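Local coordinates for protein citryl-spermidine/3,4-dihydroxybenzoyl-citryl-spermidine:spermidine ligase (Bacillus anthracis, PDB 3TO3) that catalyses the ATP-dependent condensation of spermidine with citryl-spermidine intermediates in the biosynthesis of the siderophore petrobactin, at residues I324-L328 with F460-F466; K10-I15 with T133-E138; I192-K198 with Q240-V246. All blocks are in the same frame, centred on the assembly; numbering follows the deposited sequence. Where two conformers were deposited one is given.

Overall arrangement
The three contacts follow one another along the chain: contact 2 closes first, then contact 3, then contact 1. Contact 2 joins helix 6-15 to the C-terminal end of helix 115-138; contact 3 pairs the central strand 192-197 of a three-stranded antiparallel sheet with its neighbour 241-246. In contact 1, helix 315-333 meets the turn that carries Glu462, an ATP-binding residue, and leads into strand 465-467. The centres of contacts 1 and 2 are about 39 Å apart, on opposite sides of the chain's centre, and those of contacts 1 and 3 about 26 Å. Contact 1 thus lies beside the nucleotide site, whereas contact 2, and contact 3 at one residue, touch the second subunit.

Contact 1. Residues I324-L328 with F460-F466; sequences ISNWL and FHEGLEF
Leu328 lays one methyl on the ring of Phe460 and turns the same branch against Leu464. Its CD1 lies over one face of the phenyl ring, 3.9 Å from the centroid and 21° off the normal, a CH-pi contact displaced toward the CG side of the ring. The two leucines meet tip to tip, Leu328 CD1 standing 3.8 Å from Leu464 CD1. Ile324, one helical turn earlier, brings its CG2 branch to both partners: this methyl is 4.0 Å from Phe460 CB, while Ile324 and Leu464 run past each other in opposite directions. At the edge of the Phe460 ring, near its plane, sits Ser325 OG, 3.7 Å from CD2; the hydroxyl finds its hydrogen-bonding partner in the backbone N of Glu349.

Trp327 reaches the C-terminal end of segment 460-466 because its CG is anti to the backbone N (chi1 180°), which sends the indole toward Phe466. The pair is T-shaped, with the edge of the six-membered indole ring directed at the phenyl face, centroids 5.5 Å apart and planes at 76°. Leu464 CD2 fills in at the indole edge, 4.2 Å from Trp327 CZ3.

The contact is buried, largely apolar and without hydrogen bonds between the two segments. Behind it, Leu346 of strand 345-355 touches both Leu328 and Phe460, and the side chain of Glu349 is hydrogen-bonded through OE2 to Phe460 N. Backbone bonds to Phe496 and Met498 fix Phe466 in the small mixed sheet; helix 315-333 thus lies against both this sheet and the segment bearing Glu462.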
loop_
_atom_site.group_PDB
_atom_site.type_symbol
_atom_site.label_atom_id
_atom_site.label_comp_id
_atom_site.label_asym_id
_atom_site.label_seq_id
_atom_site.Cartn_x
_atom_site.Cartn_y
_atom_site.Cartn_z
ATOM N N ILE B 324 27.391 20.244 2.186
ATOM C CA ILE B 324 28.265 19.117 2.428
ATOM C C ILE B 324 29.206 18.939 1.226
ATOM O O ILE B 324 30.407 18.678 1.396
ATOM C CB ILE B 324 27.480 17.831 2.729
ATOM C CG1 ILE B 324 26.818 17.929 4.104
ATOM C CG2 ILE B 324 28.403 16.602 2.684
ATOM C CD1 ILE B 324 25.945 16.705 4.455
ATOM N N SER B 325 28.697 19.134 0.011
ATOM C CA SER B 325 29.554 18.899 -1.152
ATOM C C SER B 325 30.641 19.976 -1.270
ATOM O O SER B 325 31.777 19.660 -1.598
ATOM C CB SER B 325 28.749 18.733 -2.445
ATOM O OG SER B 325 28.056 17.506 -2.441
ATOM N N ASN B 326 30.298 21.232 -0.979
ATOM C CA ASN B 326 31.285 22.313 -0.983
ATOM C C ASN B 326 32.375 22.043 0.053
ATOM O O ASN B 326 33.568 22.169 -0.230
ATOM C CB ASN B 326 30.609 23.670 -0.746
ATOM C CG ASN B 326 31.610 24.818 -0.564
ATOM O OD1 ASN B 326 31.601 25.507 0.461
ATOM N ND2 ASN B 326 32.471 25.030 -1.565
ATOM N N TRP B 327 31.952 21.648 1.249
ATOM C CA TRP B 327 32.875 21.250 2.305
ATOM C C TRP B 327 33.833 20.110 1.899
ATOM O O TRP B 327 35.044 20.204 2.125
ATOM C CB TRP B 327 32.072 20.793 3.507
ATOM C CG TRP B 327 32.892 20.344 4.668
ATOM C CD1 TRP B 327 33.970 20.990 5.202
ATOM C CD2 TRP B 327 32.657 19.200 5.503
ATOM N NE1 TRP B 327 34.438 20.305 6.298
ATOM C CE2 TRP B 327 33.648 19.206 6.505
ATOM C CE3 TRP B 327 31.713 18.172 5.497
ATOM C CZ2 TRP B 327 33.718 18.224 7.489
ATOM C CZ3 TRP B 327 31.791 17.203 6.472
ATOM C CH2 TRP B 327 32.783 17.240 7.456
ATOM N N LEU B 328 33.300 19.023 1.334
ATOM C CA LEU B 328 34.171 17.912 0.912
ATOM C C LEU B 328 35.069 18.351 -0.214
ATOM O O LEU B 328 36.238 17.989 -0.267
ATOM C CB LEU B 328 33.381 16.692 0.447
ATOM C CG LEU B 328 32.685 15.952 1.565
ATOM C CD1 LEU B 328 31.772 14.895 0.954
ATOM C CD2 LEU B 328 33.732 15.363 2.514
ATOM N N PHE B 460 26.711 11.714 -0.772
ATOM C CA PHE B 460 27.141 12.313 0.514
ATOM C C PHE B 460 26.026 12.745 1.473
ATOM O O PHE B 460 26.166 12.682 2.690
ATOM C CB PHE B 460 28.065 13.504 0.225
ATOM C CG PHE B 460 29.050 13.205 -0.857
ATOM C CD1 PHE B 460 29.819 12.056 -0.783
ATOM C CD2 PHE B 460 29.145 14.011 -1.985
ATOM C CE1 PHE B 460 30.728 11.755 -1.794
ATOM C CE2 PHE B 460 30.033 13.702 -3.006
ATOM C CZ PHE B 460 30.823 12.576 -2.915
ATOM N N HIS B 461 24.928 13.220 0.913
ATOM C CA HIS B 461 23.987 13.950 1.706
ATOM C C HIS B 461 23.404 13.112 2.853
ATOM O O HIS B 461 23.173 13.633 3.948
ATOM C CB HIS B 461 22.897 14.543 0.811
ATOM C CG HIS B 461 21.944 13.528 0.281
ATOM N ND1 HIS B 461 22.234 12.735 -0.810
ATOM C CD2 HIS B 461 20.715 13.155 0.704
ATOM C CE1 HIS B 461 21.219 11.923 -1.045
ATOM N NE2 HIS B 461 20.286 12.154 -0.135
ATOM N N GLU B 462 23.070 11.858 2.583
ATOM C CA GLU B 462 22.574 10.958 3.636
ATOM C C GLU B 462 23.614 10.219 4.490
ATOM O O GLU B 462 23.480 10.159 5.713
ATOM C CB GLU B 462 21.583 9.951 3.050
ATOM C CG GLU B 462 22.102 9.229 1.801
ATOM C CD GLU B 462 21.015 8.435 1.085
ATOM O OE1 GLU B 462 19.854 8.435 1.569
ATOM O OE2 GLU B 462 21.328 7.812 0.039
ATOM N N GLY B 463 24.637 9.661 3.839
ATOM C CA GLY B 463 25.506 8.668 4.455
ATOM C C GLY B 463 26.671 9.058 5.365
ATOM O O GLY B 463 26.970 8.384 6.360
ATOM N N LEU B 464 27.318 10.159 5.021
ATOM C CA LEU B 464 28.547 10.601 5.648
ATOM C C LEU B 464 28.546 10.699 7.192
ATOM O O LEU B 464 27.618 11.223 7.818
ATOM C CB LEU B 464 28.904 11.937 5.019
ATOM C CG LEU B 464 30.061 12.765 5.508
ATOM C CD1 LEU B 464 30.505 13.648 4.353
ATOM C CD2 LEU B 464 29.639 13.587 6.705
ATOM N N GLU B 465 29.601 10.161 7.790
ATOM C CA GLU B 465 29.893 10.368 9.193
ATOM C C GLU B 465 31.259 11.054 9.343
ATOM O O GLU B 465 32.130 10.921 8.485
ATOM C CB GLU B 465 29.871 9.034 9.940
ATOM C CG GLU B 465 28.489 8.406 9.968
ATOM C CD GLU B 465 28.386 7.153 10.844
ATOM O OE1 GLU B 465 29.399 6.698 11.411
ATOM O OE2 GLU B 465 27.267 6.619 10.966
ATOM N N PHE B 466 31.451 11.777 10.437
ATOM C CA PHE B 466 32.758 12.345 10.737
ATOM C C PHE B 466 33.035 12.404 12.238
ATOM O O PHE B 466 32.112 12.415 13.052
ATOM C CB PHE B 466 32.935 13.727 10.091
ATOM C CG PHE B 466 32.118 14.807 10.718
ATOM C CD1 PHE B 466 32.557 15.442 11.875
ATOM C CD2 PHE B 466 30.923 15.213 10.140
ATOM C CE1 PHE B 466 31.811 16.456 12.448
ATOM C CE2 PHE B 466 30.160 16.222 10.713
ATOM C CZ PHE B 466 30.609 16.848 11.867
#

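Contact 2. Residues K10-I15 with T133-E138; sequences KILKAI and TIAQYE
Segments 10-15 and 133-138, from helix 6-15 and the end of helix 115-138, meet almost perpendicularly: their axes approach to 8.8 Å, with an angle of 92° between their directions. The backbones come nearest at Ala14 and Ile134, whose CA atoms are 5.4 Å apart, a closeness allowed by the small alanine side chain.

Ala14 fits against Tyr137. Its CB touches Tyr137 CB at 3.6 Å, and its CA stands over one face of the ring, 3.9 Å from the centroid and 17° off the normal. With chi1 at 180° the phenol swings away from its own backbone N and is laid across the first helix. Farther out on the ring, the hydroxyl reaches the aliphatic part of Lys13, with OH 3.6 Å from CB. On the other flank of Ala14, Ile11 CD1 meets the CG1-CD1 branch of Ile134 obliquely. Thr133 turns its methyl branch to the end of the first helix, where it touches Ala14 O and, more loosely, Ile15 CD1, while its OG1 bonds back to Ile129 O in its own helix.

Lys10 and Glu138 cross at about a right angle at the more open margin of the contact. Their salt bridge is long, NZ to OE1 3.6 Å, and the carboxylate lies equally close to the lysine chain, 3.5 Å from CD to OE1.

Ile11 and Ile134 also pack on Phe179 of helix 175-181, and the same short helix faces the dimer partner, Ile15 O accepting a hydrogen bond from Gln264 of the second subunit. The chemistry is thus an apolar centre with one loose charge pair at its margin: shape and burial probably hold the helices together more than electrostatics.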
loop_
_atom_site.group_PDB
_atom_site.type_symbol
_atom_site.label_atom_id
_atom_site.label_comp_id
_atom_site.label_asym_id
_atom_site.label_seq_id
_atom_site.Cartn_x
_atom_site.Cartn_y
_atom_site.Cartn_z
ATOM N N LYS B 10 4.472 -11.343 -21.316
ATOM C CA LYS B 10 5.857 -11.439 -20.840
ATOM C C LYS B 10 5.934 -11.836 -19.384
ATOM O O LYS B 10 6.708 -12.724 -19.005
ATOM C CB LYS B 10 6.598 -10.104 -21.001
ATOM C CG LYS B 10 6.997 -9.764 -22.424
ATOM C CD LYS B 10 7.840 -8.494 -22.446
ATOM C CE LYS B 10 8.219 -8.084 -23.863
ATOM N NZ LYS B 10 9.176 -9.056 -24.455
ATOM N N ILE B 11 5.152 -11.148 -18.562
ATOM C CA ILE B 11 5.140 -11.419 -17.140
ATOM C C ILE B 11 4.813 -12.875 -16.888
ATOM O O ILE B 11 5.485 -13.549 -16.076
ATOM C CB ILE B 11 4.074 -10.584 -16.404
ATOM C CG1 ILE B 11 4.461 -9.139 -16.447
ATOM C CG2 ILE B 11 4.087 -10.935 -14.937
ATOM C CD1 ILE B 11 5.616 -8.902 -15.557
ATOM N N LEU B 12 3.771 -13.361 -17.563
ATOM C CA LEU B 12 3.375 -14.749 -17.367
ATOM C C LEU B 12 4.464 -15.727 -17.801
ATOM O O LEU B 12 4.790 -16.648 -17.063
ATOM C CB LEU B 12 2.078 -15.056 -18.090
ATOM C CG LEU B 12 0.857 -14.574 -17.337
ATOM C CD1 LEU B 12 -0.401 -15.019 -18.088
ATOM C CD2 LEU B 12 0.890 -15.166 -15.951
ATOM N N LYS B 13 5.037 -15.514 -18.986
ATOM C CA LYS B 13 6.140 -16.353 -19.440
ATOM C C LYS B 13 7.320 -16.300 -18.463
ATOM O O LYS B 13 7.964 -17.315 -18.179
ATOM C CB LYS B 13 6.579 -15.974 -20.861
ATOM C CG LYS B 13 5.603 -16.419 -21.936
ATOM C CD LYS B 13 6.205 -16.286 -23.337
ATOM C CE LYS B 13 5.174 -16.601 -24.433
ATOM N NZ LYS B 13 5.559 -16.050 -25.781
ATOM N N ALA B 14 7.609 -15.122 -17.935
ATOM C CA ALA B 14 8.725 -15.028 -16.997
ATOM C C ALA B 14 8.451 -15.841 -15.740
ATOM O O ALA B 14 9.330 -16.562 -15.258
ATOM C CB ALA B 14 9.017 -13.577 -16.635
ATOM N N ILE B 15 7.237 -15.712 -15.202
ATOM C CA ILE B 15 6.890 -16.425 -13.977
ATOM C C ILE B 15 6.909 -17.914 -14.219
ATOM O O ILE B 15 7.270 -18.678 -13.324
ATOM C CB ILE B 15 5.489 -16.090 -13.419
ATOM C CG1 ILE B 15 5.402 -14.642 -13.026
ATOM C CG2 ILE B 15 5.257 -16.872 -12.150
ATOM C CD1 ILE B 15 6.560 -14.253 -12.173
ATOM N N THR B 133 12.654 -12.013 -11.212
ATOM C CA THR B 133 12.312 -13.001 -12.232
ATOM C C THR B 133 12.060 -12.346 -13.592
ATOM O O THR B 133 12.553 -12.811 -14.600
ATOM C CB THR B 133 11.059 -13.814 -11.850
ATOM O OG1 THR B 133 11.350 -14.644 -10.721
ATOM C CG2 THR B 133 10.605 -14.679 -13.029
ATOM N N ILE B 134 11.300 -11.260 -13.625
ATOM C CA ILE B 134 11.042 -10.569 -14.893
ATOM C C ILE B 134 12.349 -9.988 -15.464
ATOM O O ILE B 134 12.631 -10.076 -16.676
ATOM C CB ILE B 134 10.012 -9.434 -14.714
ATOM C CG1 ILE B 134 8.724 -10.009 -14.141
ATOM C CG2 ILE B 134 9.711 -8.749 -16.061
ATOM C CD1 ILE B 134 7.924 -9.033 -13.329
ATOM N N ALA B 135 13.163 -9.401 -14.597
ATOM C CA ALA B 135 14.434 -8.866 -15.095
ATOM C C ALA B 135 15.386 -9.974 -15.642
ATOM O O ALA B 135 15.939 -9.828 -16.734
ATOM C CB ALA B 135 15.116 -8.005 -14.055
ATOM N N GLN B 136 15.590 -11.049 -14.881
ATOM C CA GLN B 136 16.455 -12.152 -15.325
ATOM C C GLN B 136 15.888 -12.765 -16.610
ATOM O O GLN B 136 16.630 -13.205 -17.471
ATOM C CB GLN B 136 16.585 -13.236 -14.259
ATOM C CG GLN B 136 17.203 -12.755 -12.959
ATOM C CD GLN B 136 18.567 -12.153 -13.173
ATOM O OE1 GLN B 136 19.369 -12.685 -13.934
ATOM N NE2 GLN B 136 18.826 -11.014 -12.540
ATOM N N TYR B 137 14.567 -12.774 -16.745
ATOM C CA TYR B 137 13.976 -13.356 -17.926
ATOM C C TYR B 137 14.153 -12.473 -19.176
ATOM O O TYR B 137 14.319 -12.978 -20.274
ATOM C CB TYR B 137 12.509 -13.656 -17.678
ATOM C CG TYR B 137 11.825 -14.258 -18.866
ATOM C CD1 TYR B 137 11.969 -15.604 -19.139
ATOM C CD2 TYR B 137 11.018 -13.491 -19.708
ATOM C CE1 TYR B 137 11.346 -16.194 -20.233
ATOM C CE2 TYR B 137 10.376 -14.072 -20.819
ATOM C CZ TYR B 137 10.559 -15.437 -21.068
ATOM O OH TYR B 137 9.970 -16.076 -22.133
ATOM N N GLU B 138 14.146 -11.157 -19.012
ATOM C CA GLU B 138 14.309 -10.263 -20.156
ATOM C C GLU B 138 15.748 -10.070 -20.636
ATOM O O GLU B 138 15.956 -9.650 -21.774
ATOM C CB GLU B 138 13.678 -8.903 -19.862
ATOM C CG GLU B 138 12.174 -8.973 -19.812
ATOM C CD GLU B 138 11.559 -9.151 -21.191
ATOM O OE1 GLU B 138 10.746 -10.090 -21.372
ATOM O OE2 GLU B 138 11.877 -8.338 -22.092
#

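Contact 3. Residues I192-K198 with Q240-V246; sequences IWIAAHK and QYLFIPV
Trp193 and Pro245 fit together on one face of this strand pair. The proline ring lies over one face of the indole, Pro245 CB 4.0 Å from the centroid of the six-membered ring and 9° off its normal. Beside them the small Ala195 leaves room for neighbours on the other strand: Tyr241 CD1 comes within 3.7 Å of its CB, with Phe243 close by. At the far end His197 turns its edge toward the Tyr241 face, centroids 5.1 Å apart and planes at 64°. Gln240 CB covers a face of the imidazole, and a water in the imidazole plane links His197 NE2 to Gln240 NE2, while His197 ND1 is hydrogen-bonded to the backbone N of Lys199.

On the reverse face, Ile194 CG2 packs on Val246 CG2 at 4.0 Å. The hollow over Ala196 receives Ile244, whose CD1 is 3.9 Å from Ala196 CB, and Lys198 lays its methylenes against Leu242.

Six backbone hydrogen bonds join the pairs Ile192-Val246, Ile194-Ile244 and Ala196-Leu242, and a seventh runs from Lys198 N to Gln240 O at 2.8 Å. Trp193 and Pro245 also meet Trp370 of strand 367-371, while helix 221-232 covers Ala195, Tyr241 and Phe243. Strand 192-197 bonds on its other side to 268-273. This is regular antiparallel pairing with a twist, forming the edge and centre of a three-stranded sheet within the IucA/IucC family region.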
loop_
_atom_site.group_PDB
_atom_site.type_symbol
_atom_site.label_atom_id
_atom_site.label_comp_id
_atom_site.label_asym_id
_atom_site.label_seq_id
_atom_site.Cartn_x
_atom_site.Cartn_y
_atom_site.Cartn_z
ATOM N N ILE B 192 8.452 15.764 -14.538
ATOM C CA ILE B 192 7.374 16.724 -14.415
ATOM C C ILE B 192 7.910 17.961 -13.682
ATOM O O ILE B 192 8.515 17.831 -12.626
ATOM C CB ILE B 192 6.202 16.120 -13.596
ATOM C CG1 ILE B 192 5.656 14.842 -14.277
ATOM C CG2 ILE B 192 5.143 17.189 -13.314
ATOM C CD1 ILE B 192 5.326 14.972 -15.769
ATOM N N TRP B 193 7.710 19.146 -14.244
ATOM C CA TRP B 193 8.062 20.390 -13.556
ATOM C C TRP B 193 6.873 20.961 -12.827
ATOM O O TRP B 193 5.800 21.113 -13.419
ATOM C CB TRP B 193 8.556 21.448 -14.555
ATOM C CG TRP B 193 9.975 21.254 -14.946
ATOM C CD1 TRP B 193 10.427 20.726 -16.105
ATOM C CD2 TRP B 193 11.131 21.517 -14.142
ATOM N NE1 TRP B 193 11.788 20.657 -16.089
ATOM C CE2 TRP B 193 12.249 21.139 -14.893
ATOM C CE3 TRP B 193 11.325 22.059 -12.865
ATOM C CZ2 TRP B 193 13.562 21.283 -14.417
ATOM C CZ3 TRP B 193 12.602 22.203 -12.397
ATOM C CH2 TRP B 193 13.717 21.813 -13.174
ATOM N N ILE B 194 7.052 21.286 -11.545
ATOM C CA ILE B 194 6.011 21.988 -10.806
ATOM C C ILE B 194 6.559 23.292 -10.227
ATOM O O ILE B 194 7.749 23.419 -9.967
ATOM C CB ILE B 194 5.407 21.143 -9.604
ATOM C CG1 ILE B 194 6.430 21.004 -8.474
ATOM C CG2 ILE B 194 4.882 19.789 -10.061
ATOM C CD1 ILE B 194 5.915 20.375 -7.234
ATOM N N ALA B 195 5.677 24.256 -10.018
ATOM C CA ALA B 195 5.998 25.399 -9.203
ATOM C C ALA B 195 5.547 25.112 -7.782
ATOM O O ALA B 195 4.454 24.592 -7.560
ATOM C CB ALA B 195 5.308 26.644 -9.732
ATOM N N ALA B 196 6.383 25.467 -6.816
ATOM C CA ALA B 196 6.059 25.261 -5.415
ATOM C C ALA B 196 6.181 26.586 -4.690
ATOM O O ALA B 196 7.202 27.244 -4.798
ATOM C CB ALA B 196 7.016 24.245 -4.812
ATOM N N HIS B 197 5.158 26.955 -3.929
ATOM C CA HIS B 197 5.137 28.216 -3.203
ATOM C C HIS B 197 6.153 28.295 -2.032
ATOM O O HIS B 197 6.334 27.345 -1.244
ATOM C CB HIS B 197 3.728 28.513 -2.735
ATOM C CG HIS B 197 3.520 29.933 -2.291
ATOM N ND1 HIS B 197 4.226 30.503 -1.254
ATOM C CD2 HIS B 197 2.650 30.880 -2.714
ATOM C CE1 HIS B 197 3.813 31.743 -1.067
ATOM N NE2 HIS B 197 2.853 31.997 -1.938
ATOM N N LYS B 198 6.814 29.440 -1.948
ATOM C CA LYS B 198 7.960 29.623 -1.082
ATOM C C LYS B 198 7.545 29.686 0.380
ATOM O O LYS B 198 8.377 29.740 1.276
ATOM C CB LYS B 198 8.717 30.910 -1.463
ATOM C CG LYS B 198 9.421 30.848 -2.819
ATOM C CD LYS B 198 10.318 32.065 -3.022
ATOM C CE LYS B 198 10.682 32.290 -4.491
ATOM N NZ LYS B 198 11.442 33.585 -4.731
ATOM N N GLN B 240 6.726 34.301 -5.996
ATOM C CA GLN B 240 6.466 33.560 -4.762
ATOM C C GLN B 240 6.736 32.057 -4.888
ATOM O O GLN B 240 6.385 31.283 -3.980
ATOM C CB GLN B 240 5.040 33.782 -4.258
ATOM C CG GLN B 240 4.730 35.217 -3.837
ATOM C CD GLN B 240 5.207 35.522 -2.435
ATOM O OE1 GLN B 240 6.384 35.784 -2.213
ATOM N NE2 GLN B 240 4.290 35.481 -1.475
ATOM N N TYR B 241 7.291 31.634 -6.025
ATOM C CA TYR B 241 7.471 30.198 -6.290
ATOM C C TYR B 241 8.888 29.769 -6.625
ATOM O O TYR B 241 9.632 30.495 -7.285
ATOM C CB TYR B 241 6.568 29.754 -7.436
ATOM C CG TYR B 241 5.108 29.840 -7.106
ATOM C CD1 TYR B 241 4.389 28.708 -6.787
ATOM C CD2 TYR B 241 4.449 31.067 -7.091
ATOM C CE1 TYR B 241 3.052 28.783 -6.478
ATOM C CE2 TYR B 241 3.117 31.155 -6.766
ATOM C CZ TYR B 241 2.418 29.993 -6.470
ATOM O OH TYR B 241 1.083 30.052 -6.158
ATOM N N LEU B 242 9.248 28.577 -6.164
ATOM C CA LEU B 242 10.421 27.882 -6.685
ATOM C C LEU B 242 9.948 26.804 -7.676
ATOM O O LEU B 242 8.754 26.604 -7.852
ATOM C CB LEU B 242 11.219 27.282 -5.533
ATOM C CG LEU B 242 11.788 28.306 -4.531
ATOM C CD1 LEU B 242 12.339 27.645 -3.257
ATOM C CD2 LEU B 242 12.909 29.165 -5.191
ATOM N N PHE B 243 10.875 26.102 -8.298
ATOM C CA PHE B 243 10.553 25.141 -9.346
ATOM C C PHE B 243 11.231 23.852 -9.015
ATOM O O PHE B 243 12.427 23.869 -8.721
ATOM C CB PHE B 243 11.029 25.653 -10.705
ATOM C CG PHE B 243 10.322 26.907 -11.129
ATOM C CD1 PHE B 243 10.767 28.155 -10.692
ATOM C CD2 PHE B 243 9.176 26.843 -11.902
ATOM C CE1 PHE B 243 10.091 29.332 -11.069
ATOM C CE2 PHE B 243 8.493 28.014 -12.279
ATOM C CZ PHE B 243 8.951 29.247 -11.869
ATOM N N ILE B 244 10.469 22.750 -9.010
ATOM C CA ILE B 244 11.027 21.451 -8.654
ATOM C C ILE B 244 10.635 20.406 -9.688
ATOM O O ILE B 244 9.466 20.288 -10.062
ATOM C CB ILE B 244 10.404 21.010 -7.316
ATOM C CG1 ILE B 244 10.342 22.196 -6.333
ATOM C CG2 ILE B 244 11.106 19.795 -6.755
ATOM C CD1 ILE B 244 9.982 21.780 -4.934
ATOM N N PRO B 245 11.611 19.607 -10.123
ATOM C CA PRO B 245 11.334 18.474 -11.008
ATOM C C PRO B 245 10.802 17.267 -10.185
ATOM O O PRO B 245 11.292 17.045 -9.084
ATOM C CB PRO B 245 12.681 18.218 -11.674
ATOM C CG PRO B 245 13.686 18.691 -10.678
ATOM C CD PRO B 245 13.042 19.748 -9.809
ATOM N N VAL B 246 9.852 16.505 -10.724
ATOM C CA VAL B 246 9.218 15.426 -9.994
ATOM C C VAL B 246 9.240 14.178 -10.863
ATOM O O VAL B 246 8.999 14.248 -12.072
ATOM C CB VAL B 246 7.753 15.784 -9.681
ATOM C CG1 VAL B 246 7.095 14.708 -8.847
ATOM C CG2 VAL B 246 7.677 17.135 -8.984
HETATM O O HOH W 1 1.617 34.658 -2.083
#